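Local atomic coordinates of muconolactone isomerase-like protein (Thermus thermophilus, PDB entry 1VDH), a protein that catalyses the hydrogen peroxide-dependent decarboxylation of Fe-coproporphyrin III to heme b, the last step of the coproporphyrin-dependent heme pathway, as a homopentamer. Residues 70-75 with 231-236; 62-67 with 241-246; 77-82 with 132-137. All blocks are in the same frame, centred on the assembly; numbering follows the deposited sequence.

The three contacts lie along one antiparallel sheet of the chlorite dismutase-like fold. Strand 61-67, used by interaction 2, runs between strands 74-80 and 227-237; the loop entering strand 74-80 meets the later part of strand 227-237 in interaction 1, and strand 74-80 then continues into interaction 3. The centres of interactions 1 and 2 are about 12 Å apart, joined by probable backbone hydrogen bonds D73-V67 and K236-Q66. Interaction 3 is centred about 18 Å from interaction 2 and about 19 Å from interaction 1. Along the chain 3 is nested inside 1 and 1 inside 2, so helix 240-246 returns to a strand early in the sequence. Interactions 1 and 3 approach predicted coproheme-site residues (Y145, R131); interaction 2 lies away from them.

Interaction 1 of 3, residues 70-75 with 231-236; sequences HKADLL and PFFVGK
In the barrel sheet, where the loop entering strand 74-80 passes strand 227-237 near the start of its extended part 233-236, K71 bends over the F233 ring to reach the backbone of F232. K71 NZ donates to F232 O at 2.9 Å, with a C=O...N angle of 157° and the nitrogen tilted 22° from the carbonyl plane. The lysine leaves its backbone with CG anti to the carbonyl carbon (chi1 -58°), and bends at chi3 and chi4 bring CE over one face of F233. This is a CH-pi contact, K71 CE lying 4.0 Å from the F233 ring centroid. Nearer the backbone, K71 CB touches F233 CE1 at 3.5 Å, and K71 O lies at the ring edge, in its plane. A72 CB adds an apolar touch, 4.1 Å from F233 CE1. Just beyond, D73 and L74 both face R22 of strand 10-24, a classic beta bulge where strand 74-80 of this dimeric alpha-beta barrel fold begins. K71 NZ has a second partner, a salt bridge to D194 of a neighbouring subunit, so the lysine works at a pentamer interface. With an alanine at K71, that aspartate would probably be left without its positive mate and F232 O without its donor. Pointing away from 70-75, the F232 side chain stacks with Y145, predicted to be the active-site residue.

Interaction 2 of 3, residues 62-67 with 241-246; sequences YGIYQV and EALRAF
The close part of this contact is the Q66 amide, which meets the CD1-CE1 bond of F246 obliquely: Q66 CD lies 3.6 Å from F246 CD1. Q66 OE1 comes to 3.6 Å from F246 CE1 and Q66 NE2 to 3.6 Å from F246 CD1. The two planes are 41° apart, so the groups lean on each other without stacking. With CG anti to the backbone N (chi1 -180°) and the rest of the chain extended, Q66 reaches out from its strand to the helix. This close pair is partly exposed. Further along, I64 CD1 meets L243 CD2 at a looser 4.3 Å, yet both residues are buried, and L238 packs on L243 and Q66. Here the short C-terminal helix 240-246 docks on strand 61-67 of the barrel sheet, next to helix 34-56, whose W41 touches L243 and R244. The side of the helix turned from the strand is more open: E241 and A245 are exposed there, and R244 is partly so. On this solvent side R244 NH2 forms a salt bridge one helical turn back to E241 OE1 at 2.9 Å, using the syn lone pair of that oxygen.

Interaction 3 of 3, residues 77-82 with 132-137; sequences LNLRPG and LTPRVP
L79 of strand 74-80 meets V136 and P134 of the loop 132-137 through its two methyl branches. Followed from CB, which is directed at the loop, the side chain turns at CG, anti to the carbonyl carbon (chi1 -74°), and there it forks. CB and CG serve to aim the fork, and the contacts belong to the tips. CD1 meets the valine, L79 CD1 lying 3.8 Å from V136 CG2. CD2 reaches the proline twice: L79 CD2 is 3.8 Å from P134 CG at the ring, and 3.7 Å from P134 O on the backbone beyond it. The leucine and proline side chains cross at about a right angle, while leucine and valine meet at a slant. V136 CG2 is shared, for L77 CD2 approaches it at 3.9 Å, and one valine methyl thus touches two leucines two residues apart on the same face of the strand. V112 of strand 102-116 packs against both L79 and P134.

Between and after these leucines, N78 and R80 belong to the other face of the strand, where helix 83-95 packs. R80 NH1 donates to L79 O at 3.0 Å, a straight bond (169° at the hydrogen) that comes from above the carbonyl plane; bonds from R80 to N78 OD1 are weak. The loop has its own brace, R135 NH2 donating to T133 O at 2.9 Å in the carbonyl plane. An antiparallel barrel sheet with helices packed on its outer face is the mark of the chlorite dismutase-type (dimeric alpha-beta barrel) fold, and here loop 132-137 directly follows R131, a predicted coproheme-binding residue whose side chain lies about 6 Å from that of P134.

Interaction 1 of 3, residues 70-75 with 231-236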
# COMPACT_ATOMS: atom_id res chain seq x y z
N HIS A 70 -14.84 5.05 6.64
CA HIS A 70 -14.08 5.87 5.70
C HIS A 70 -13.85 5.24 4.33
O HIS A 70 -13.41 5.92 3.40
CB HIS A 70 -12.72 6.23 6.30
CG HIS A 70 -11.71 5.12 6.25
ND1 HIS A 70 -11.87 3.94 6.94
CD2 HIS A 70 -10.54 5.01 5.57
CE1 HIS A 70 -10.85 3.14 6.69
NE2 HIS A 70 -10.03 3.77 5.87
N LYS A 71 -14.15 3.95 4.20
CA LYS A 71 -13.91 3.25 2.94
C LYS A 71 -14.83 3.66 1.80
O LYS A 71 -14.45 3.56 0.64
CB LYS A 71 -13.93 1.73 3.15
CG LYS A 71 -12.90 1.23 4.17
CD LYS A 71 -12.70 -0.27 4.07
CE LYS A 71 -14.00 -1.06 4.23
NZ LYS A 71 -14.51 -1.07 5.63
N ALA A 72 -16.03 4.13 2.14
CA ALA A 72 -17.02 4.57 1.15
C ALA A 72 -18.22 5.12 1.90
O ALA A 72 -18.44 4.77 3.05
CB ALA A 72 -17.46 3.40 0.27
N ASP A 73 -19.01 5.96 1.24
CA ASP A 73 -20.22 6.55 1.83
C ASP A 73 -21.46 6.04 1.11
O ASP A 73 -22.50 5.83 1.73
CB ASP A 73 -20.17 8.07 1.75
CG ASP A 73 -19.07 8.67 2.59
OD1 ASP A 73 -18.52 9.72 2.20
OD2 ASP A 73 -18.77 8.09 3.65
N LEU A 74 -21.36 5.86 -0.20
CA LEU A 74 -22.47 5.36 -0.99
C LEU A 74 -22.03 4.24 -1.91
O LEU A 74 -20.95 4.29 -2.51
CB LEU A 74 -23.09 6.50 -1.82
CG LEU A 74 -23.88 7.61 -1.12
CD1 LEU A 74 -24.12 8.77 -2.08
CD2 LEU A 74 -25.21 7.07 -0.60
N LEU A 75 -22.84 3.19 -1.96
CA LEU A 75 -22.58 2.06 -2.84
C LEU A 75 -23.69 2.04 -3.88
O LEU A 75 -24.87 2.06 -3.53
CB LEU A 75 -22.62 0.73 -2.08
CG LEU A 75 -22.82 -0.51 -2.98
CD1 LEU A 75 -21.66 -0.65 -3.97
CD2 LEU A 75 -22.95 -1.78 -2.13
N PRO A 231 -11.34 -6.46 1.62
CA PRO A 231 -12.07 -5.50 2.47
C PRO A 231 -13.56 -5.85 2.61
O PRO A 231 -14.15 -6.46 1.73
CB PRO A 231 -11.87 -4.18 1.73
CG PRO A 231 -11.79 -4.60 0.29
CD PRO A 231 -10.91 -5.83 0.36
N PHE A 232 -14.14 -5.49 3.76
CA PHE A 232 -15.56 -5.73 4.02
C PHE A 232 -16.30 -4.40 4.12
O PHE A 232 -15.89 -3.51 4.87
CB PHE A 232 -15.76 -6.53 5.32
CG PHE A 232 -15.41 -7.99 5.21
CD1 PHE A 232 -14.09 -8.40 5.13
CD2 PHE A 232 -16.42 -8.95 5.17
CE1 PHE A 232 -13.77 -9.76 5.02
CE2 PHE A 232 -16.11 -10.31 5.05
CZ PHE A 232 -14.79 -10.71 4.98
N PHE A 233 -17.37 -4.27 3.35
CA PHE A 233 -18.18 -3.05 3.33
C PHE A 233 -19.59 -3.37 3.81
O PHE A 233 -20.19 -4.35 3.35
CB PHE A 233 -18.31 -2.49 1.91
CG PHE A 233 -17.01 -2.03 1.31
CD1 PHE A 233 -16.69 -0.68 1.28
CD2 PHE A 233 -16.13 -2.94 0.73
CE1 PHE A 233 -15.51 -0.24 0.67
CE2 PHE A 233 -14.97 -2.52 0.12
CZ PHE A 233 -14.65 -1.16 0.09
N VAL A 234 -20.11 -2.57 4.72
CA VAL A 234 -21.48 -2.77 5.20
C VAL A 234 -22.29 -1.53 4.88
O VAL A 234 -21.87 -0.41 5.16
CB VAL A 234 -21.54 -3.07 6.71
CG1 VAL A 234 -23.00 -3.29 7.13
CG2 VAL A 234 -20.73 -4.31 7.05
N GLY A 235 -23.45 -1.73 4.26
CA GLY A 235 -24.30 -0.61 3.91
C GLY A 235 -25.77 -0.84 4.20
O GLY A 235 -26.23 -1.98 4.25
N LYS A 236 -26.48 0.25 4.45
CA LYS A 236 -27.91 0.19 4.72
C LYS A 236 -28.64 0.59 3.44
O LYS A 236 -28.35 1.64 2.87
CB LYS A 236 -28.27 1.18 5.84
CG LYS A 236 -29.76 1.24 6.16
CD LYS A 236 -30.03 2.24 7.27
CE LYS A 236 -31.53 2.41 7.49
NZ LYS A 236 -32.19 1.15 7.90

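Interaction 2 of 3, residues 62-67 with 241-246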
# COMPACT_ATOMS: atom_id res chain seq x y z
N TYR A 62 -30.81 -3.27 -9.16
CA TYR A 62 -29.92 -2.29 -8.53
C TYR A 62 -30.25 -2.05 -7.06
O TYR A 62 -31.31 -2.45 -6.56
CB TYR A 62 -29.98 -0.95 -9.26
CG TYR A 62 -31.14 -0.08 -8.81
CD1 TYR A 62 -30.94 0.99 -7.93
CD2 TYR A 62 -32.45 -0.36 -9.22
CE1 TYR A 62 -32.01 1.75 -7.46
CE2 TYR A 62 -33.53 0.40 -8.75
CZ TYR A 62 -33.30 1.45 -7.87
OH TYR A 62 -34.35 2.21 -7.41
N GLY A 63 -29.35 -1.34 -6.40
CA GLY A 63 -29.52 -0.98 -5.00
C GLY A 63 -28.55 0.13 -4.66
O GLY A 63 -27.45 0.18 -5.21
N ILE A 64 -28.99 1.06 -3.82
CA ILE A 64 -28.12 2.16 -3.39
C ILE A 64 -28.04 2.09 -1.87
O ILE A 64 -29.07 1.99 -1.19
CB ILE A 64 -28.66 3.54 -3.85
CG1 ILE A 64 -28.65 3.61 -5.38
CG2 ILE A 64 -27.79 4.66 -3.27
CD1 ILE A 64 -29.17 4.92 -5.96
N TYR A 65 -26.82 2.15 -1.34
CA TYR A 65 -26.61 2.02 0.10
C TYR A 65 -25.77 3.09 0.77
O TYR A 65 -24.90 3.69 0.15
CB TYR A 65 -25.94 0.67 0.39
CG TYR A 65 -26.60 -0.52 -0.25
CD1 TYR A 65 -27.46 -1.34 0.47
CD2 TYR A 65 -26.36 -0.83 -1.59
CE1 TYR A 65 -28.05 -2.45 -0.11
CE2 TYR A 65 -26.95 -1.93 -2.19
CZ TYR A 65 -27.80 -2.74 -1.44
OH TYR A 65 -28.38 -3.84 -2.01
N GLN A 66 -26.05 3.31 2.05
CA GLN A 66 -25.28 4.25 2.86
C GLN A 66 -24.27 3.34 3.54
O GLN A 66 -24.64 2.47 4.34
CB GLN A 66 -26.16 4.93 3.92
CG GLN A 66 -25.39 5.92 4.78
CD GLN A 66 -26.26 6.67 5.77
OE1 GLN A 66 -25.77 7.25 6.74
NE2 GLN A 66 -27.57 6.66 5.53
N VAL A 67 -23.00 3.53 3.23
CA VAL A 67 -21.93 2.70 3.76
C VAL A 67 -21.22 3.31 4.97
O VAL A 67 -20.80 4.46 4.93
CB VAL A 67 -20.88 2.38 2.65
CG1 VAL A 67 -19.83 1.40 3.15
CG2 VAL A 67 -21.58 1.82 1.42
N GLU A 241 -36.72 8.21 -0.46
CA GLU A 241 -36.83 9.14 0.66
C GLU A 241 -35.61 9.09 1.58
O GLU A 241 -35.16 10.13 2.07
CB GLU A 241 -38.10 8.88 1.47
CG GLU A 241 -39.38 9.33 0.79
CD GLU A 241 -39.39 10.82 0.47
OE1 GLU A 241 -39.45 11.17 -0.72
OE2 GLU A 241 -39.33 11.63 1.42
N ALA A 242 -35.08 7.89 1.81
CA ALA A 242 -33.91 7.72 2.67
C ALA A 242 -32.70 8.42 2.05
O ALA A 242 -31.95 9.10 2.75
CB ALA A 242 -33.62 6.23 2.89
N LEU A 243 -32.50 8.25 0.74
CA LEU A 243 -31.38 8.90 0.05
C LEU A 243 -31.54 10.41 0.11
O LEU A 243 -30.58 11.15 0.33
CB LEU A 243 -31.28 8.42 -1.40
CG LEU A 243 -30.15 9.03 -2.25
CD1 LEU A 243 -28.80 8.84 -1.56
CD2 LEU A 243 -30.14 8.40 -3.64
N ARG A 244 -32.78 10.87 -0.08
CA ARG A 244 -33.07 12.30 -0.03
C ARG A 244 -32.72 12.86 1.35
O ARG A 244 -32.07 13.90 1.44
CB ARG A 244 -34.55 12.56 -0.35
CG ARG A 244 -34.96 14.01 -0.13
CD ARG A 244 -36.06 14.48 -1.07
NE ARG A 244 -37.37 13.95 -0.73
CZ ARG A 244 -38.50 14.67 -0.75
NH1 ARG A 244 -38.48 15.96 -1.08
NH2 ARG A 244 -39.65 14.09 -0.47
N ALA A 245 -33.14 12.16 2.40
CA ALA A 245 -32.88 12.58 3.78
C ALA A 245 -31.38 12.62 4.08
O ALA A 245 -30.89 13.54 4.74
CB ALA A 245 -33.58 11.65 4.76
N PHE A 246 -30.66 11.61 3.60
CA PHE A 246 -29.22 11.51 3.78
C PHE A 246 -28.51 12.72 3.17
O PHE A 246 -27.55 13.25 3.74
CB PHE A 246 -28.70 10.22 3.13
CG PHE A 246 -27.20 10.10 3.10
CD1 PHE A 246 -26.49 9.89 4.27
CD2 PHE A 246 -26.51 10.22 1.90
CE1 PHE A 246 -25.09 9.79 4.25
CE2 PHE A 246 -25.12 10.12 1.87
CZ PHE A 246 -24.41 9.91 3.05

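Interaction 3 of 3, residues 77-82 with 132-137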
# COMPACT_ATOMS: atom_id res chain seq x y z
N LEU A 77 -24.93 -0.32 -6.53
CA LEU A 77 -24.85 -1.69 -7.00
C LEU A 77 -25.78 -1.89 -8.19
O LEU A 77 -26.96 -1.57 -8.12
CB LEU A 77 -25.23 -2.66 -5.87
CG LEU A 77 -25.33 -4.15 -6.22
CD1 LEU A 77 -24.00 -4.67 -6.74
CD2 LEU A 77 -25.76 -4.95 -4.98
N ASN A 78 -25.23 -2.43 -9.27
CA ASN A 78 -26.00 -2.68 -10.49
C ASN A 78 -25.67 -4.03 -11.11
O ASN A 78 -24.52 -4.46 -11.11
CB ASN A 78 -25.76 -1.58 -11.53
CG ASN A 78 -26.65 -0.38 -11.32
OD1 ASN A 78 -27.83 -0.40 -11.66
ND2 ASN A 78 -26.08 0.70 -10.78
N LEU A 79 -26.71 -4.70 -11.59
CA LEU A 79 -26.57 -5.99 -12.25
C LEU A 79 -27.24 -5.87 -13.62
O LEU A 79 -28.32 -5.28 -13.72
CB LEU A 79 -27.22 -7.12 -11.44
CG LEU A 79 -26.49 -7.58 -10.17
CD1 LEU A 79 -26.83 -6.67 -9.01
CD2 LEU A 79 -26.89 -9.02 -9.85
N ARG A 80 -26.59 -6.37 -14.66
CA ARG A 80 -27.12 -6.29 -16.03
C ARG A 80 -26.72 -7.55 -16.80
O ARG A 80 -25.85 -8.30 -16.37
CB ARG A 80 -26.53 -5.07 -16.75
CG ARG A 80 -26.80 -3.71 -16.12
CD ARG A 80 -28.26 -3.28 -16.24
NE ARG A 80 -28.42 -1.88 -15.86
CZ ARG A 80 -28.60 -1.44 -14.61
NH1 ARG A 80 -28.66 -2.30 -13.60
NH2 ARG A 80 -28.62 -0.14 -14.37
N PRO A 81 -27.37 -7.80 -17.96
CA PRO A 81 -27.09 -8.97 -18.80
C PRO A 81 -25.70 -8.96 -19.46
O PRO A 81 -25.31 -9.95 -20.08
CB PRO A 81 -28.20 -8.91 -19.86
CG PRO A 81 -29.30 -8.18 -19.18
CD PRO A 81 -28.56 -7.08 -18.46
N GLY A 82 -24.97 -7.86 -19.32
CA GLY A 82 -23.64 -7.77 -19.91
C GLY A 82 -22.82 -6.60 -19.37
O GLY A 82 -23.30 -5.85 -18.52
N LEU A 132 -29.23 -17.12 -11.30
CA LEU A 132 -28.40 -16.51 -12.34
C LEU A 132 -28.74 -15.03 -12.49
O LEU A 132 -27.89 -14.22 -12.85
CB LEU A 132 -28.61 -17.21 -13.68
CG LEU A 132 -28.14 -18.66 -13.80
CD1 LEU A 132 -28.58 -19.25 -15.14
CD2 LEU A 132 -26.62 -18.72 -13.65
N THR A 133 -29.97 -14.68 -12.16
CA THR A 133 -30.45 -13.31 -12.26
C THR A 133 -31.06 -12.84 -10.94
O THR A 133 -32.23 -12.46 -10.88
CB THR A 133 -31.50 -13.20 -13.39
OG1 THR A 133 -32.57 -14.11 -13.13
CG2 THR A 133 -30.87 -13.55 -14.73
N PRO A 134 -30.23 -12.76 -9.88
CA PRO A 134 -30.70 -12.33 -8.56
C PRO A 134 -31.08 -10.85 -8.47
O PRO A 134 -30.33 -9.97 -8.90
CB PRO A 134 -29.52 -12.66 -7.66
CG PRO A 134 -28.34 -12.32 -8.54
CD PRO A 134 -28.76 -12.92 -9.89
N ARG A 135 -32.27 -10.60 -7.93
CA ARG A 135 -32.73 -9.23 -7.73
C ARG A 135 -32.25 -8.76 -6.38
O ARG A 135 -32.26 -9.51 -5.41
CB ARG A 135 -34.26 -9.15 -7.78
CG ARG A 135 -34.84 -8.90 -9.16
CD ARG A 135 -34.60 -10.06 -10.11
NE ARG A 135 -35.36 -9.89 -11.35
CZ ARG A 135 -35.39 -10.78 -12.33
NH1 ARG A 135 -36.12 -10.53 -13.42
NH2 ARG A 135 -34.68 -11.90 -12.26
N VAL A 136 -31.81 -7.50 -6.32
CA VAL A 136 -31.33 -6.90 -5.08
C VAL A 136 -32.52 -6.58 -4.17
O VAL A 136 -33.45 -5.89 -4.59
CB VAL A 136 -30.56 -5.60 -5.38
CG1 VAL A 136 -30.14 -4.93 -4.10
CG2 VAL A 136 -29.35 -5.89 -6.26
N PRO A 137 -32.53 -7.10 -2.93
CA PRO A 137 -33.64 -6.83 -2.00
C PRO A 137 -33.78 -5.35 -1.68
O PRO A 137 -32.80 -4.59 -1.68
CB PRO A 137 -33.28 -7.69 -0.78
CG PRO A 137 -31.80 -7.87 -0.87
CD PRO A 137 -31.56 -8.05 -2.34